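Local coordinates for protein teichoic acid D-alanine hydrolase (Staphylococcus aureus, PDB 5ZH8) that removes D-alanyl groups from wall teichoic acid and lipoteichoic acid, and influences methicillin resistance, autolysis and cell wall structure in Staphylococcus aureus, at residues F123-G126 / S127-F131; L288-P292 / T293-K297. All blocks are in the same frame, centred on the assembly; numbering follows the deposited sequence.

Interaction 1: F123-G126 / S127-F131; sequences FLIG and SAQKF
The carbonyl oxygen Gly126 O receives the amide Gln129 N at 2.8 Å. One residue earlier, Ile125 O takes Ala128 N at 3.1 Å. These two bonds wind the chain from strand 123-124 through a short 3-10 turn into helix 129-142. Gly126, with a positive phi (49°), lies between the end of the strand and the 3-10 turn.

Ile125 lies against the first turn. Its CG1 stands between the backbone N and the carbonyl carbon, chi1 70°, which carries CD1 over to Gln129. CD1 ends 3.4 Å from Gln129 N and 3.8 Å from Gln129 CB, and the two side chains cross at about a right angle. Beside them, Ala128 CB meets Ile125 CB at 4.0 Å.

The turn carries the Ser-x-x-Lys sequence of the beta-lactamase and penicillin-binding protein clan, here Ser127 to Lys130. In relatives this serine is the nucleophile and the lysine sits beside it, and Ser127 and Lys130 probably play the same parts here. One helical turn brings Lys130 back over Ser127, and Lys130 NZ donates to Ser127 OG at 2.8 Å. Ser127 OG also bonds to Tyr211 OH, and Lys130 NZ forms a salt bridge with Asp213. Tyr211 lies just before helix 213-227, and Asp213 is the first residue of that helix.

Gln129 runs its extended side chain away from Ile125. Its OE1 accepts from the backbone N of Asn287, with weak bonds to the amides of Gly284 and Gly286, tying this first turn to the loop that leads into strand 288-290.

Interaction 2: L288-P292 / T293-K297; sequences LYMTP and TDMGK
The hydroxyls Thr291 OG1 and Thr293 OG1 share a hydrogen bond of 3.0 Å. Both threonines take the same first torsion, chi1 56° and 58°, with OG1 flanked by the backbone N and C, which brings the two oxygens together. Thr291 OG1 also bonds weakly to His247 O.

Thr291 is the N-cap of helix 292-303, and its chain follows directly on strand 288-290. The first helical bond, Met295 N to Thr291 O, is weak at 3.3 Å. The next, Gly296 N to Pro292 O, is 3.1 Å.

Met290, the last strand residue, reaches forward over this turn. Its CG is anti to the carbonyl carbon, and the chain bends at chi3 (91°), laying CE 3.4 Å from Met295 N and 3.9 Å from Asp294 CB. Met295 is bent at chi2 and chi3 and crosses Met290 at about a right angle, with Met295 CE 3.7 Å from Met290 SD.

Asp294 keeps CB near Thr291 OG1, at 3.5 Å. Its OD2 bonds to Thr248 OG1 and accepts from His247 N, which fastens the first turn to strand 248-250.

Both interactions are buried turns from a strand of the same three-stranded antiparallel sheet into a helix. Strands 123-124 and 288-290 are neighbours in it, joined by probable backbone bonds: Phe123 N to Met290 O and Ile125 N to Leu288 O. Beyond the turns the helices meet as well, since Phe131 touches Leu298 and Ile302. Interaction 1 lies nearer the centre of the chain, and its helix start holds more polar side chains that bond to residues outside it. Interaction 2 gives a larger share to apolar contact around its helix start. Its Pro292 and Met295 rest on strand 359-365 of the large antiparallel sheet.

Interaction 1: F123-G126 / S127-F131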
ATOM      1  N   PHE A 123      14.286   3.318 -11.147  1.00 46.73           N
ATOM      2  CA  PHE A 123      13.331   2.826 -10.161  1.00 46.49           C
ATOM      3  C   PHE A 123      13.102   1.336 -10.312  1.00 46.36           C
ATOM      4  O   PHE A 123      13.111   0.815 -11.417  1.00 45.63           O
ATOM      5  CB  PHE A 123      11.994   3.553 -10.313  1.00 45.04           C
ATOM      6  CG  PHE A 123      12.083   5.025 -10.066  1.00 45.37           C
ATOM      7  CD1 PHE A 123      12.547   5.875 -11.055  1.00 45.36           C
ATOM      8  CD2 PHE A 123      11.717   5.559  -8.844  1.00 45.95           C
ATOM      9  CE1 PHE A 123      12.640   7.231 -10.830  1.00 46.33           C
ATOM     10  CE2 PHE A 123      11.810   6.916  -8.617  1.00 46.72           C
ATOM     11  CZ  PHE A 123      12.271   7.756  -9.609  1.00 46.84           C
ATOM     12  N   LEU A 124      12.905   0.659  -9.188  1.00 47.64           N
ATOM     13  CA  LEU A 124      12.528  -0.744  -9.171  1.00 47.74           C
ATOM     14  C   LEU A 124      11.180  -0.903  -9.870  1.00 46.33           C
ATOM     15  O   LEU A 124      10.155  -0.457  -9.369  1.00 46.39           O
ATOM     16  CB  LEU A 124      12.447  -1.243  -7.727  1.00 49.40           C
ATOM     17  CG  LEU A 124      12.038  -2.689  -7.462  1.00 49.98           C
ATOM     18  CD1 LEU A 124      12.941  -3.648  -8.228  1.00 50.53           C
ATOM     19  CD2 LEU A 124      12.090  -2.974  -5.966  1.00 51.78           C
ATOM     20  N   ILE A 125      11.186  -1.528 -11.042  1.00 45.68           N
ATOM     21  CA  ILE A 125       9.973  -1.631 -11.848  1.00 44.21           C
ATOM     22  C   ILE A 125       9.052  -2.742 -11.371  1.00 44.06           C
ATOM     23  O   ILE A 125       7.912  -2.829 -11.834  1.00 43.41           O
ATOM     24  CB  ILE A 125      10.276  -1.815 -13.354  1.00 43.89           C
ATOM     25  CG1 ILE A 125      10.864  -3.203 -13.658  1.00 44.67           C
ATOM     26  CG2 ILE A 125      11.210  -0.718 -13.846  1.00 44.30           C
ATOM     27  CD1 ILE A 125      11.071  -3.474 -15.138  1.00 44.22           C
ATOM     28  N   GLY A 126       9.542  -3.588 -10.465  1.00 44.83           N
ATOM     29  CA  GLY A 126       8.764  -4.706  -9.945  1.00 45.25           C
ATOM     30  C   GLY A 126       8.103  -5.528 -11.044  1.00 44.42           C
ATOM     31  O   GLY A 126       8.733  -5.879 -12.048  1.00 43.78           O
ATOM     32  N   SER A 127       6.812  -5.790 -10.871  1.00 44.34           N
ATOM     33  CA  SER A 127       6.064  -6.671 -11.764  1.00 43.91           C
ATOM     34  C   SER A 127       6.074  -6.261 -13.239  1.00 42.91           C
ATOM     35  O   SER A 127       5.709  -7.060 -14.106  1.00 42.77           O
ATOM     36  CB  SER A 127       4.624  -6.779 -11.294  1.00 44.12           C
ATOM     37  OG  SER A 127       3.993  -7.865 -11.925  1.00 44.53           O
ATOM     38  N   ALA A 128       6.484  -5.028 -13.534  1.00 42.48           N
ATOM     39  CA  ALA A 128       6.644  -4.603 -14.919  1.00 41.69           C
ATOM     40  C   ALA A 128       7.800  -5.320 -15.627  1.00 42.09           C
ATOM     41  O   ALA A 128       7.856  -5.309 -16.856  1.00 41.87           O
ATOM     42  CB  ALA A 128       6.815  -3.096 -15.006  1.00 41.28           C
ATOM     43  N   GLN A 129       8.712  -5.943 -14.875  1.00 43.16           N
ATOM     44  CA  GLN A 129       9.752  -6.784 -15.491  1.00 43.59           C
ATOM     45  C   GLN A 129       9.163  -8.004 -16.198  1.00 43.41           C
ATOM     46  O   GLN A 129       9.782  -8.546 -17.107  1.00 43.93           O
ATOM     47  CB  GLN A 129      10.808  -7.250 -14.481  1.00 44.88           C
ATOM     48  CG  GLN A 129      12.055  -7.814 -15.162  1.00 45.45           C
ATOM     49  CD  GLN A 129      13.077  -8.366 -14.197  1.00 46.99           C
ATOM     50  OE1 GLN A 129      12.750  -8.732 -13.070  1.00 47.71           O
ATOM     51  NE2 GLN A 129      14.328  -8.447 -14.642  1.00 47.94           N
ATOM     52  N   LYS A 130       7.977  -8.435 -15.788  1.00 43.12           N
ATOM     53  CA  LYS A 130       7.283  -9.517 -16.492  1.00 43.35           C
ATOM     54  C   LYS A 130       7.144  -9.253 -18.006  1.00 42.46           C
ATOM     55  O   LYS A 130       7.103 -10.196 -18.795  1.00 42.89           O
ATOM     56  CB  LYS A 130       5.905  -9.756 -15.879  1.00 43.65           C
ATOM     57  CG  LYS A 130       5.950 -10.324 -14.471  1.00 44.98           C
ATOM     58  CD  LYS A 130       4.566 -10.706 -13.989  1.00 45.67           C
ATOM     59  CE  LYS A 130       4.617 -11.332 -12.608  1.00 47.47           C
ATOM     60  NZ  LYS A 130       5.166 -10.407 -11.583  1.00 47.81           N
ATOM     61  N   PHE A 131       7.070  -7.980 -18.394  1.00 41.37           N
ATOM     62  CA  PHE A 131       7.041  -7.583 -19.803  1.00 40.85           C
ATOM     63  C   PHE A 131       8.344  -7.956 -20.509  1.00 41.65           C
ATOM     64  O   PHE A 131       8.327  -8.467 -21.620  1.00 42.31           O
ATOM     65  CB  PHE A 131       6.765  -6.072 -19.917  1.00 39.90           C
ATOM     66  CG  PHE A 131       6.752  -5.544 -21.331  1.00 39.46           C
ATOM     67  CD1 PHE A 131       6.026  -6.180 -22.331  1.00 39.39           C
ATOM     68  CD2 PHE A 131       7.451  -4.383 -21.656  1.00 39.43           C
ATOM     69  CE1 PHE A 131       6.012  -5.684 -23.626  1.00 39.46           C
ATOM     70  CE2 PHE A 131       7.445  -3.881 -22.947  1.00 39.38           C
ATOM     71  CZ  PHE A 131       6.725  -4.537 -23.934  1.00 39.57           C
TER

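Interaction 2: L288-P292 / T293-K297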
ATOM      1  N   LEU A 288      14.506  -5.568 -11.711  1.00 50.08           N
ATOM      2  CA  LEU A 288      15.101  -4.663 -12.689  1.00 49.47           C
ATOM      3  C   LEU A 288      14.805  -3.212 -12.334  1.00 48.89           C
ATOM      4  O   LEU A 288      13.710  -2.892 -11.879  1.00 47.82           O
ATOM      5  CB  LEU A 288      14.551  -4.955 -14.078  1.00 48.17           C
ATOM      6  CG  LEU A 288      15.291  -4.324 -15.254  1.00 48.28           C
ATOM      7  CD1 LEU A 288      16.577  -5.087 -15.565  1.00 49.80           C
ATOM      8  CD2 LEU A 288      14.364  -4.293 -16.458  1.00 46.89           C
ATOM      9  N   TYR A 289      15.794  -2.345 -12.561  1.00 49.51           N
ATOM     10  CA  TYR A 289      15.671  -0.908 -12.339  1.00 49.37           C
ATOM     11  C   TYR A 289      15.749  -0.167 -13.670  1.00 48.72           C
ATOM     12  O   TYR A 289      16.631  -0.438 -14.475  1.00 49.61           O
ATOM     13  CB  TYR A 289      16.787  -0.419 -11.414  1.00 51.37           C
ATOM     14  CG  TYR A 289      16.617  -0.802  -9.963  1.00 52.20           C
ATOM     15  CD1 TYR A 289      16.783  -2.114  -9.539  1.00 53.03           C
ATOM     16  CD2 TYR A 289      16.299   0.159  -9.008  1.00 52.70           C
ATOM     17  CE1 TYR A 289      16.634  -2.458  -8.202  1.00 54.16           C
ATOM     18  CE2 TYR A 289      16.144  -0.172  -7.670  1.00 53.53           C
ATOM     19  CZ  TYR A 289      16.310  -1.478  -7.270  1.00 54.26           C
ATOM     20  OH  TYR A 289      16.149  -1.808  -5.945  1.00 55.34           O
ATOM     21  N   MET A 290      14.834   0.770 -13.894  1.00 47.81           N
ATOM     22  CA  MET A 290      14.772   1.525 -15.150  1.00 47.69           C
ATOM     23  C   MET A 290      14.552   3.000 -14.885  1.00 47.80           C
ATOM     24  O   MET A 290      13.790   3.360 -13.993  1.00 47.26           O
ATOM     25  CB  MET A 290      13.583   1.075 -16.011  1.00 46.30           C
ATOM     26  CG  MET A 290      13.675  -0.298 -16.623  1.00 46.35           C
ATOM     27  SD  MET A 290      12.325  -0.566 -17.810  1.00 45.34           S
ATOM     28  CE  MET A 290      13.117   0.007 -19.309  1.00 45.92           C
ATOM     29  N   THR A 291      15.183   3.845 -15.695  1.00 48.79           N
ATOM     30  CA  THR A 291      14.742   5.227 -15.830  1.00 48.92           C
ATOM     31  C   THR A 291      13.440   5.204 -16.615  1.00 47.35           C
ATOM     32  O   THR A 291      13.288   4.394 -17.525  1.00 46.73           O
ATOM     33  CB  THR A 291      15.760   6.110 -16.580  1.00 50.53           C
ATOM     34  OG1 THR A 291      16.039   5.555 -17.866  1.00 50.10           O
ATOM     35  CG2 THR A 291      17.057   6.227 -15.803  1.00 52.52           C
ATOM     36  N   PRO A 292      12.484   6.077 -16.258  1.00 47.18           N
ATOM     37  CA  PRO A 292      11.252   6.223 -17.052  1.00 46.20           C
ATOM     38  C   PRO A 292      11.495   6.430 -18.552  1.00 46.81           C
ATOM     39  O   PRO A 292      10.738   5.918 -19.368  1.00 46.02           O
ATOM     40  CB  PRO A 292      10.592   7.462 -16.438  1.00 46.31           C
ATOM     41  CG  PRO A 292      11.040   7.444 -15.020  1.00 46.91           C
ATOM     42  CD  PRO A 292      12.433   6.870 -15.015  1.00 47.71           C
ATOM     43  N   THR A 293      12.553   7.158 -18.907  1.00 48.78           N
ATOM     44  CA  THR A 293      12.885   7.406 -20.309  1.00 50.05           C
ATOM     45  C   THR A 293      13.156   6.107 -21.065  1.00 49.96           C
ATOM     46  O   THR A 293      12.659   5.928 -22.175  1.00 49.78           O
ATOM     47  CB  THR A 293      14.099   8.343 -20.462  1.00 52.18           C
ATOM     48  OG1 THR A 293      15.228   7.779 -19.788  1.00 53.49           O
ATOM     49  CG2 THR A 293      13.808   9.712 -19.889  1.00 52.89           C
ATOM     50  N   ASP A 294      13.936   5.211 -20.461  1.00 50.53           N
ATOM     51  CA  ASP A 294      14.242   3.906 -21.061  1.00 50.41           C
ATOM     52  C   ASP A 294      12.998   3.056 -21.278  1.00 49.22           C
ATOM     53  O   ASP A 294      12.897   2.346 -22.286  1.00 49.26           O
ATOM     54  CB  ASP A 294      15.243   3.121 -20.208  1.00 51.04           C
ATOM     55  CG  ASP A 294      16.678   3.246 -20.709  1.00 53.21           C
ATOM     56  OD1 ASP A 294      17.025   4.277 -21.329  1.00 54.29           O
ATOM     57  OD2 ASP A 294      17.464   2.297 -20.480  1.00 53.98           O
ATOM     58  N   MET A 295      12.055   3.118 -20.339  1.00 48.45           N
ATOM     59  CA  MET A 295      10.804   2.372 -20.476  1.00 47.51           C
ATOM     60  C   MET A 295       9.993   2.864 -21.670  1.00 47.77           C
ATOM     61  O   MET A 295       9.429   2.065 -22.407  1.00 47.57           O
ATOM     62  CB  MET A 295       9.967   2.476 -19.202  1.00 46.78           C
ATOM     63  CG  MET A 295       8.623   1.753 -19.264  1.00 45.83           C
ATOM     64  SD  MET A 295       8.623   0.042 -19.848  1.00 45.40           S
ATOM     65  CE  MET A 295       8.650  -0.852 -18.299  1.00 45.33           C
ATOM     66  N   GLY A 296       9.926   4.179 -21.848  1.00 48.63           N
ATOM     67  CA  GLY A 296       9.275   4.753 -23.018  1.00 49.00           C
ATOM     68  C   GLY A 296      10.033   4.405 -24.286  1.00 49.88           C
ATOM     69  O   GLY A 296       9.433   4.074 -25.309  1.00 50.14           O
ATOM     70  N   LYS A 297      11.360   4.486 -24.214  1.00 50.78           N
ATOM     71  CA  LYS A 297      12.235   4.131 -25.331  1.00 51.88           C
ATOM     72  C   LYS A 297      12.008   2.675 -25.756  1.00 50.88           C
ATOM     73  O   LYS A 297      12.034   2.358 -26.943  1.00 51.36           O
ATOM     74  CB  LYS A 297      13.703   4.361 -24.935  1.00 53.49           C
ATOM     75  CG  LYS A 297      14.696   4.186 -26.067  1.00 55.57           C
ATOM     76  CD  LYS A 297      16.144   4.256 -25.597  1.00 57.39           C
ATOM     77  CE  LYS A 297      16.567   5.676 -25.250  1.00 59.18           C
ATOM     78  NZ  LYS A 297      18.040   5.780 -25.036  1.00 61.33           N
TER